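Local coordinates for S-adenosylmethionine dependent methyltransferase (Mesorhizobium loti, PDB 3BKW), which probably transfers a methyl group from S-adenosylmethionine to an acceptor substrate, at residues Arg125-Val130 against Phe140-Glu145; Pro155-Asp160 against Leu231-Phe236. All coordinates share one frame; numbering follows the deposited sequence. Where two conformers were deposited one is given.

Contact 1. Residues Arg125-Val130 against Phe140-Glu145. With EDO (1,2-ethanediol), chain E.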
ATOM      1  N   ARG A 125      15.513 -10.079  -4.064  1.00 25.05           N
ATOM      2  CA  ARG A 125      16.286 -11.324  -3.933  0.50 24.38           C
ATOM      3  C   ARG A 125      15.902 -12.035  -2.638  1.00 25.26           C
ATOM      4  O   ARG A 125      15.638 -13.240  -2.626  1.00 26.47           O
ATOM      5  CB  ARG A 125      17.790 -11.050  -3.994  0.50 24.43           C
ATOM      6  CG  ARG A 125      18.682 -12.269  -3.841  0.50 24.72           C
ATOM      7  CD  ARG A 125      20.132 -11.887  -4.040  0.50 30.11           C
ATOM      8  NE  ARG A 125      21.047 -13.035  -4.079  0.50 40.57           N
ATOM      9  CZ  ARG A 125      21.553 -13.684  -3.024  0.50 43.46           C
ATOM     10  NH1 ARG A 125      21.224 -13.363  -1.769  0.50 48.90           N
ATOM     11  NH2 ARG A 125      22.393 -14.704  -3.232  0.50 42.39           N
ATOM     12  N   LEU A 126      15.868 -11.276  -1.547  1.00 25.20           N
ATOM     13  CA  LEU A 126      15.453 -11.821  -0.243  1.00 26.01           C
ATOM     14  C   LEU A 126      14.021 -12.389  -0.308  1.00 26.55           C
ATOM     15  O   LEU A 126      13.780 -13.484   0.192  1.00 26.28           O
ATOM     16  CB  LEU A 126      15.633 -10.784   0.879  1.00 27.51           C
ATOM     17  CG  LEU A 126      15.258 -11.221   2.298  1.00 27.34           C
ATOM     18  CD1 LEU A 126      16.125 -10.510   3.369  1.00 31.02           C
ATOM     19  CD2 LEU A 126      13.761 -11.020   2.584  1.00 29.05           C
ATOM     20  N   PHE A 127      13.093 -11.663  -0.928  1.00 25.71           N
ATOM     21  CA  PHE A 127      11.720 -12.151  -1.082  1.00 25.26           C
ATOM     22  C   PHE A 127      11.667 -13.484  -1.835  1.00 26.96           C
ATOM     23  O   PHE A 127      10.933 -14.393  -1.447  1.00 26.86           O
ATOM     24  CB  PHE A 127      10.835 -11.142  -1.843  1.00 27.73           C
ATOM     25  CG  PHE A 127      10.546  -9.840  -1.128  1.00 28.70           C
ATOM     26  CD1 PHE A 127      10.661  -9.693   0.255  1.00 28.91           C
ATOM     27  CD2 PHE A 127      10.026  -8.770  -1.856  1.00 29.25           C
ATOM     28  CE1 PHE A 127      10.332  -8.493   0.883  1.00 31.79           C
ATOM     29  CE2 PHE A 127       9.696  -7.564  -1.243  1.00 29.16           C
ATOM     30  CZ  PHE A 127       9.830  -7.426   0.126  1.00 28.90           C
ATOM     31  N   ARG A 128      12.434 -13.606  -2.915  1.00 27.16           N
ATOM     32  CA  ARG A 128      12.475 -14.868  -3.676  1.00 27.52           C
ATOM     33  C   ARG A 128      13.022 -16.017  -2.836  1.00 27.71           C
ATOM     34  O   ARG A 128      12.519 -17.140  -2.916  1.00 28.31           O
ATOM     35  CB  ARG A 128      13.254 -14.726  -4.973  1.00 27.59           C
ATOM     36  CG  ARG A 128      12.602 -13.740  -5.929  1.00 26.41           C
ATOM     37  CD  ARG A 128      13.354 -13.658  -7.240  1.00 25.07           C
ATOM     38  NE  ARG A 128      14.756 -13.178  -7.183  1.00 26.28           N
ATOM     39  CZ  ARG A 128      15.175 -11.922  -7.386  1.00 26.35           C
ATOM     40  NH1 ARG A 128      14.326 -10.938  -7.621  1.00 28.63           N
ATOM     41  NH2 ARG A 128      16.484 -11.647  -7.344  1.00 27.55           N
ATOM     42  N   THR A 129      14.018 -15.716  -2.011  1.00 27.56           N
ATOM     43  CA  THR A 129      14.617 -16.698  -1.105  1.00 28.16           C
ATOM     44  C   THR A 129      13.610 -17.155  -0.059  1.00 28.98           C
ATOM     45  O   THR A 129      13.467 -18.364   0.192  1.00 28.39           O
ATOM     46  CB  THR A 129      15.895 -16.123  -0.474  1.00 26.76           C
ATOM     47  OG1 THR A 129      16.854 -15.937  -1.522  1.00 28.55           O
ATOM     48  CG2 THR A 129      16.497 -17.052   0.568  1.00 27.84           C
ATOM     49  N   VAL A 130      12.895 -16.199   0.528  1.00 27.55           N
ATOM     50  CA  VAL A 130      11.848 -16.520   1.502  1.00 25.94           C
ATOM     51  C   VAL A 130      10.732 -17.325   0.831  1.00 26.90           C
ATOM     52  O   VAL A 130      10.270 -18.321   1.394  1.00 27.26           O
ATOM     53  CB  VAL A 130      11.345 -15.254   2.235  1.00 27.10           C
ATOM     54  CG1 VAL A 130      10.105 -15.570   3.120  1.00 25.01           C
ATOM     55  CG2 VAL A 130      12.463 -14.647   3.090  1.00 27.10           C
ATOM     56  N   PHE A 140       4.670 -14.820   5.127  1.00 27.25           N
ATOM     57  CA  PHE A 140       5.797 -13.938   5.397  1.00 26.94           C
ATOM     58  C   PHE A 140       5.175 -12.679   5.988  1.00 27.78           C
ATOM     59  O   PHE A 140       4.390 -12.024   5.307  1.00 29.05           O
ATOM     60  CB  PHE A 140       6.572 -13.673   4.115  1.00 29.25           C
ATOM     61  CG  PHE A 140       7.794 -12.794   4.272  1.00 30.11           C
ATOM     62  CD1 PHE A 140       8.512 -12.671   5.475  1.00 30.28           C
ATOM     63  CD2 PHE A 140       8.310 -12.166   3.137  1.00 34.62           C
ATOM     64  CE1 PHE A 140       9.666 -11.883   5.563  1.00 31.48           C
ATOM     65  CE2 PHE A 140       9.460 -11.406   3.228  1.00 32.87           C
ATOM     66  CZ  PHE A 140      10.135 -11.262   4.426  1.00 34.40           C
ATOM     67  N   VAL A 141       5.494 -12.388   7.244  1.00 26.56           N
ATOM     68  CA  VAL A 141       4.935 -11.257   7.966  1.00 26.43           C
ATOM     69  C   VAL A 141       6.104 -10.424   8.459  1.00 27.50           C
ATOM     70  O   VAL A 141       6.996 -10.927   9.157  1.00 27.70           O
ATOM     71  CB  VAL A 141       4.065 -11.737   9.131  1.00 26.36           C
ATOM     72  CG1 VAL A 141       3.510 -10.549   9.934  1.00 28.35           C
ATOM     73  CG2 VAL A 141       2.920 -12.604   8.624  1.00 27.15           C
ATOM     74  N   PHE A 142       6.146  -9.154   8.064  1.00 26.92           N
ATOM     75  CA  PHE A 142       7.254  -8.311   8.428  1.00 26.24           C
ATOM     76  C   PHE A 142       6.914  -6.843   8.603  1.00 28.36           C
ATOM     77  O   PHE A 142       5.928  -6.348   8.039  1.00 27.76           O
ATOM     78  CB  PHE A 142       8.383  -8.482   7.392  1.00 26.76           C
ATOM     79  CG  PHE A 142       8.055  -7.971   5.993  1.00 27.41           C
ATOM     80  CD1 PHE A 142       8.402  -6.669   5.627  1.00 31.26           C
ATOM     81  CD2 PHE A 142       7.416  -8.785   5.036  1.00 28.47           C
ATOM     82  CE1 PHE A 142       8.140  -6.174   4.331  1.00 32.55           C
ATOM     83  CE2 PHE A 142       7.144  -8.294   3.723  1.00 29.58           C
ATOM     84  CZ  PHE A 142       7.506  -6.976   3.388  1.00 29.53           C
ATOM     85  N   SER A 143       7.765  -6.168   9.382  1.00 26.30           N
ATOM     86  CA  SER A 143       7.672  -4.737   9.591  1.00 26.69           C
ATOM     87  C   SER A 143       8.921  -4.074   9.066  1.00 28.13           C
ATOM     88  O   SER A 143      10.023  -4.636   9.138  1.00 27.60           O
ATOM     89  CB  SER A 143       7.488  -4.400  11.057  1.00 28.07           C
ATOM     90  OG  SER A 143       8.575  -4.875  11.829  1.00 28.72           O
ATOM     91  N   THR A 144       8.729  -2.885   8.512  1.00 27.17           N
ATOM     92  CA  THR A 144       9.814  -2.028   8.058  1.00 27.52           C
ATOM     93  C   THR A 144       9.456  -0.581   8.378  1.00 27.00           C
ATOM     94  O   THR A 144       8.309  -0.262   8.646  1.00 26.57           O
ATOM     95  CB  THR A 144      10.071  -2.148   6.508  1.00 28.51           C
ATOM     96  OG1 THR A 144       8.835  -1.959   5.787  1.00 30.37           O
ATOM     97  CG2 THR A 144      10.660  -3.522   6.135  1.00 31.01           C
ATOM     98  N   GLU A 145      10.446   0.295   8.342  1.00 28.05           N
ATOM     99  CA  GLU A 145      10.184   1.720   8.405  1.00 28.58           C
ATOM    100  C   GLU A 145       9.349   2.088   7.189  1.00 27.87           C
ATOM    101  O   GLU A 145       9.580   1.612   6.080  1.00 29.14           O
ATOM    102  CB  GLU A 145      11.464   2.551   8.401  1.00 27.47           C
ATOM    103  CG  GLU A 145      12.158   2.551   9.742  1.00 28.52           C
ATOM    104  CD  GLU A 145      13.423   3.360   9.807  1.00 31.40           C
ATOM    105  OE1 GLU A 145      13.651   4.206   8.932  1.00 31.56           O
ATOM    106  OE2 GLU A 145      14.182   3.125  10.753  1.00 33.17           O
TER
HETATM  107  C1  EDO E 245      16.710  -7.618  -8.383  1.00 36.79           C
HETATM  108  O1  EDO E 245      16.433  -8.577  -7.361  1.00 28.39           O
HETATM  109  C2  EDO E 245      16.302  -8.176  -9.744  1.00 42.45           C
HETATM  110  O2  EDO E 245      14.921  -8.587  -9.781  1.00 39.66           O
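Oxygen O1 of a bound ethanediol is gripped by both terminal nitrogens of Arg128, with NH2 at 3.1 Å from O1 and NH1 also bonded to it. O1 lies at the guanidinium edge, near its plane. Asp122 also bonds this diol, which is probably from the crystallisation liquor. The inner side of helix 123-133 is apolar. There the Phe140 ring is held on both faces. CG1 of Val130 makes a CH-pi contact with one face, 3.9 Å from the ring centroid and 17° off the normal. CD2 of Phe142 lies over the centre of the opposite face, 3.6 Å above the ring plane. At the edge, Phe127 CD1 comes in near the plane of the ring, 3.6 Å from Phe140 CE2. Phe140 starts out toward the helix, and with CG anti to the backbone N (chi1 -179°) its ring extends to meet Val130 and Phe127. The rings of Phe127 and Phe142 meet obliquely, with planes at 40° and centroids 5.8 Å apart. Leu126 adds CD2 beside Phe140 CZ. Ala200 and Leu201 of helix 194-203 also pack on Phe127. Helix 123-133 links the parallel neighbours 108-114 and 138-145, a beta-alpha-beta crossover of the Rossmann-like methyltransferase fold.

Contact 2. Residues Pro155-Asp160 against Leu231-Phe236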
ATOM      1  N   PRO A 155      14.679  14.435   8.002  1.00 32.72           N
ATOM      2  CA  PRO A 155      13.461  13.972   8.654  1.00 32.55           C
ATOM      3  C   PRO A 155      13.299  14.573  10.035  1.00 33.55           C
ATOM      4  O   PRO A 155      14.282  14.779  10.751  1.00 34.77           O
ATOM      5  CB  PRO A 155      13.651  12.462   8.734  1.00 32.43           C
ATOM      6  CG  PRO A 155      15.113  12.287   8.762  1.00 36.26           C
ATOM      7  CD  PRO A 155      15.687  13.361   7.929  1.00 34.42           C
ATOM      8  N   GLY A 156      12.058  14.884  10.370  1.00 32.13           N
ATOM      9  CA  GLY A 156      11.723  15.459  11.655  1.00 31.57           C
ATOM     10  C   GLY A 156      10.399  16.165  11.622  1.00 30.89           C
ATOM     11  O   GLY A 156       9.833  16.395  10.566  1.00 32.53           O
ATOM     12  N   TRP A 157       9.918  16.519  12.801  1.00 30.02           N
ATOM     13  CA  TRP A 157       8.682  17.270  12.920  1.00 29.28           C
ATOM     14  C   TRP A 157       8.932  18.752  12.661  1.00 29.89           C
ATOM     15  O   TRP A 157       9.996  19.286  12.989  1.00 32.10           O
ATOM     16  CB  TRP A 157       8.091  17.134  14.309  1.00 28.64           C
ATOM     17  CG  TRP A 157       7.741  15.736  14.707  1.00 30.81           C
ATOM     18  CD1 TRP A 157       8.412  14.952  15.594  1.00 30.92           C
ATOM     19  CD2 TRP A 157       6.643  14.946  14.229  1.00 29.02           C
ATOM     20  NE1 TRP A 157       7.792  13.735  15.714  1.00 32.93           N
ATOM     21  CE2 TRP A 157       6.700  13.705  14.896  1.00 31.20           C
ATOM     22  CE3 TRP A 157       5.594  15.181  13.329  1.00 26.61           C
ATOM     23  CZ2 TRP A 157       5.757  12.696  14.690  1.00 32.44           C
ATOM     24  CZ3 TRP A 157       4.643  14.170  13.123  1.00 30.47           C
ATOM     25  CH2 TRP A 157       4.738  12.944  13.794  1.00 29.41           C
ATOM     26  N   ALA A 158       7.932  19.398  12.077  1.00 29.71           N
ATOM     27  CA  ALA A 158       7.905  20.841  11.851  1.00 30.63           C
ATOM     28  C   ALA A 158       6.642  21.371  12.539  1.00 34.17           C
ATOM     29  O   ALA A 158       5.619  20.689  12.561  1.00 36.12           O
ATOM     30  CB  ALA A 158       7.898  21.153  10.361  1.00 30.14           C
ATOM     31  N   ILE A 159       6.730  22.550  13.143  1.00 38.60           N
ATOM     32  CA  ILE A 159       5.591  23.200  13.799  1.00 40.64           C
ATOM     33  C   ILE A 159       5.255  24.387  12.906  1.00 42.04           C
ATOM     34  O   ILE A 159       6.071  25.306  12.782  1.00 43.62           O
ATOM     35  CB  ILE A 159       5.916  23.684  15.240  1.00 40.46           C
ATOM     36  CG1 ILE A 159       6.202  22.511  16.183  1.00 42.77           C
ATOM     37  CG2 ILE A 159       4.749  24.487  15.809  1.00 42.77           C
ATOM     38  CD1 ILE A 159       7.556  21.818  15.999  1.00 43.55           C
ATOM     39  N   ASP A 160       4.076  24.353  12.279  1.00 43.01           N
ATOM     40  CA  ASP A 160       3.648  25.419  11.359  1.00 44.42           C
ATOM     41  C   ASP A 160       3.211  26.702  12.090  1.00 44.41           C
ATOM     42  O   ASP A 160       3.209  26.743  13.324  1.00 42.83           O
ATOM     43  CB  ASP A 160       2.599  24.898  10.347  1.00 44.67           C
ATOM     44  CG  ASP A 160       1.198  24.672  10.939  1.00 45.56           C
ATOM     45  OD1 ASP A 160       0.845  25.135  12.053  1.00 42.88           O
ATOM     46  OD2 ASP A 160       0.411  24.018  10.228  1.00 43.27           O
ATOM     47  N   LEU A 231      -0.212   9.561  15.319  1.00 30.08           N
ATOM     48  CA  LEU A 231      -1.432   9.783  14.510  1.00 28.64           C
ATOM     49  C   LEU A 231      -1.188  10.636  13.259  1.00 28.17           C
ATOM     50  O   LEU A 231      -1.932  10.528  12.271  1.00 28.70           O
ATOM     51  CB  LEU A 231      -2.547  10.422  15.337  1.00 29.58           C
ATOM     52  CG  LEU A 231      -3.068   9.574  16.509  1.00 32.01           C
ATOM     53  CD1 LEU A 231      -4.192  10.326  17.220  1.00 35.99           C
ATOM     54  CD2 LEU A 231      -3.560   8.211  16.073  1.00 35.63           C
ATOM     55  N   ASP A 232      -0.145  11.462  13.275  1.00 26.02           N
ATOM     56  CA  ASP A 232       0.142  12.373  12.167  1.00 25.73           C
ATOM     57  C   ASP A 232       0.877  11.757  10.997  1.00 27.01           C
ATOM     58  O   ASP A 232       0.626  12.141   9.860  1.00 27.60           O
ATOM     59  CB  ASP A 232       0.854  13.625  12.672  1.00 26.79           C
ATOM     60  CG  ASP A 232      -0.075  14.521  13.450  1.00 29.92           C
ATOM     61  OD1 ASP A 232      -1.224  14.748  13.004  1.00 27.07           O
ATOM     62  OD2 ASP A 232       0.356  15.028  14.484  1.00 34.22           O
ATOM     63  N   ARG A 233       1.782  10.826  11.275  1.00 28.13           N
ATOM     64  CA  ARG A 233       2.496  10.129  10.222  1.00 26.80           C
ATOM     65  C   ARG A 233       2.935   8.743  10.712  1.00 25.90           C
ATOM     66  O   ARG A 233       3.317   8.617  11.866  1.00 27.87           O
ATOM     67  CB  ARG A 233       3.700  10.954   9.740  1.00 26.52           C
ATOM     68  CG  ARG A 233       4.821  11.152  10.768  1.00 26.89           C
ATOM     69  CD  ARG A 233       5.963  10.159  10.567  1.00 27.91           C
ATOM     70  NE  ARG A 233       6.975  10.356  11.590  1.00 27.03           N
ATOM     71  CZ  ARG A 233       6.952   9.849  12.816  1.00 28.69           C
ATOM     72  NH1 ARG A 233       5.962   9.085  13.229  1.00 28.87           N
ATOM     73  NH2 ARG A 233       7.942  10.146  13.663  1.00 27.91           N
ATOM     74  N   PRO A 234       2.929   7.746   9.821  1.00 27.90           N
ATOM     75  CA  PRO A 234       3.322   6.407  10.223  1.00 28.09           C
ATOM     76  C   PRO A 234       4.835   6.215  10.251  1.00 29.93           C
ATOM     77  O   PRO A 234       5.529   6.633   9.316  1.00 30.16           O
ATOM     78  CB  PRO A 234       2.707   5.528   9.137  1.00 28.06           C
ATOM     79  CG  PRO A 234       2.710   6.358   7.929  1.00 28.30           C
ATOM     80  CD  PRO A 234       2.543   7.786   8.399  1.00 30.20           C
HETATM   81  N   MSE A 235       5.337   5.591  11.311  1.00 29.50           N
HETATM   82  CA  MSE A 235       6.735   5.212  11.382  1.00 28.76           C
HETATM   83  C   MSE A 235       6.965   3.874  10.676  1.00 28.58           C
HETATM   84  O   MSE A 235       8.061   3.650  10.139  1.00 26.99           O
HETATM   85  CB  MSE A 235       7.216   5.085  12.822  1.00 29.22           C
HETATM   86  CG  MSE A 235       8.697   4.881  12.943  1.00 31.30           C
HETATM   87 SE   MSE A 235       9.284   5.045  14.769  0.75 36.79          SE
HETATM   88  CE  MSE A 235       8.801   6.873  15.062  1.00 33.98           C
ATOM     89  N   PHE A 236       5.955   2.992  10.700  1.00 27.27           N
ATOM     90  CA  PHE A 236       6.115   1.622  10.205  1.00 27.57           C
ATOM     91  C   PHE A 236       5.092   1.165   9.201  1.00 27.42           C
ATOM     92  O   PHE A 236       3.937   1.583   9.234  1.00 27.90           O
ATOM     93  CB  PHE A 236       6.059   0.632  11.381  1.00 28.36           C
ATOM     94  CG  PHE A 236       6.995   0.958  12.503  1.00 28.23           C
ATOM     95  CD1 PHE A 236       8.361   0.961  12.263  1.00 28.84           C
ATOM     96  CD2 PHE A 236       6.525   1.218  13.787  1.00 34.12           C
ATOM     97  CE1 PHE A 236       9.266   1.250  13.295  1.00 32.82           C
ATOM     98  CE2 PHE A 236       7.419   1.506  14.821  1.00 30.59           C
ATOM     99  CZ  PHE A 236       8.791   1.526  14.561  1.00 29.11           C
TER
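One face of the Arg233 guanidinium has CZ2 of Trp157 over it, 3.5 Å above the plane and offset toward the rim. The two planes are 36° apart, so the groups overlap at a tilt. NH2 of Arg233 comes as near as 3.5 Å to Trp157 CZ2. It approaches the indole obliquely. The aliphatic part of the same arginine also touches, with CG at 3.5 Å from Trp157 CH2. Arg233 starts with CG between the backbone N and the carbonyl carbon (chi1 66°) and bends at chi2, which brings both CG and the guanidinium against the six-membered ring, the arginine crossing it at about a right angle. Asp232 contributes its CB, 3.9 Å from Trp157 CZ3. Its carboxylate serves other partners: OD2 forms a salt bridge with Arg165, and OD1 accepts a hydrogen bond from the backbone N of Arg171 of the second subunit. Trp167 makes a cation-pi contact with Arg233 and packs edge-to-face with Trp157, while Glu230 forms a salt bridge with Arg233 NH1. No hydrogen bond joins 155-160 to 231-236 directly. The contact therefore rests on an indole meeting aliphatic carbons and a flat cation. The arginine charge is probably balanced by the salt bridge and further stabilised by the cation-pi contact, at the interface with the second subunit.

In the fold
Contact 1 closes before contact 2 opens along the chain, and their centres are 26 Å apart. Contact 1 lies in the sheet core, about 8 Å from the centre of the chain. Contact 2 lies about 20 Å from that centre, in contact with the second subunit. They still meet where strands 138-145 and 236-242 run antiparallel side by side. Thr144 O is 3.7 Å from Phe236 CB, and Glu145 CB is 4.0 Å from Met235 O. In this fold the S-adenosylmethionine pocket usually lies at the C-terminal ends of the parallel strands. Neither contact holds a cofactor; ethanediol molecules, probably from the crystallisation liquor, lie near both.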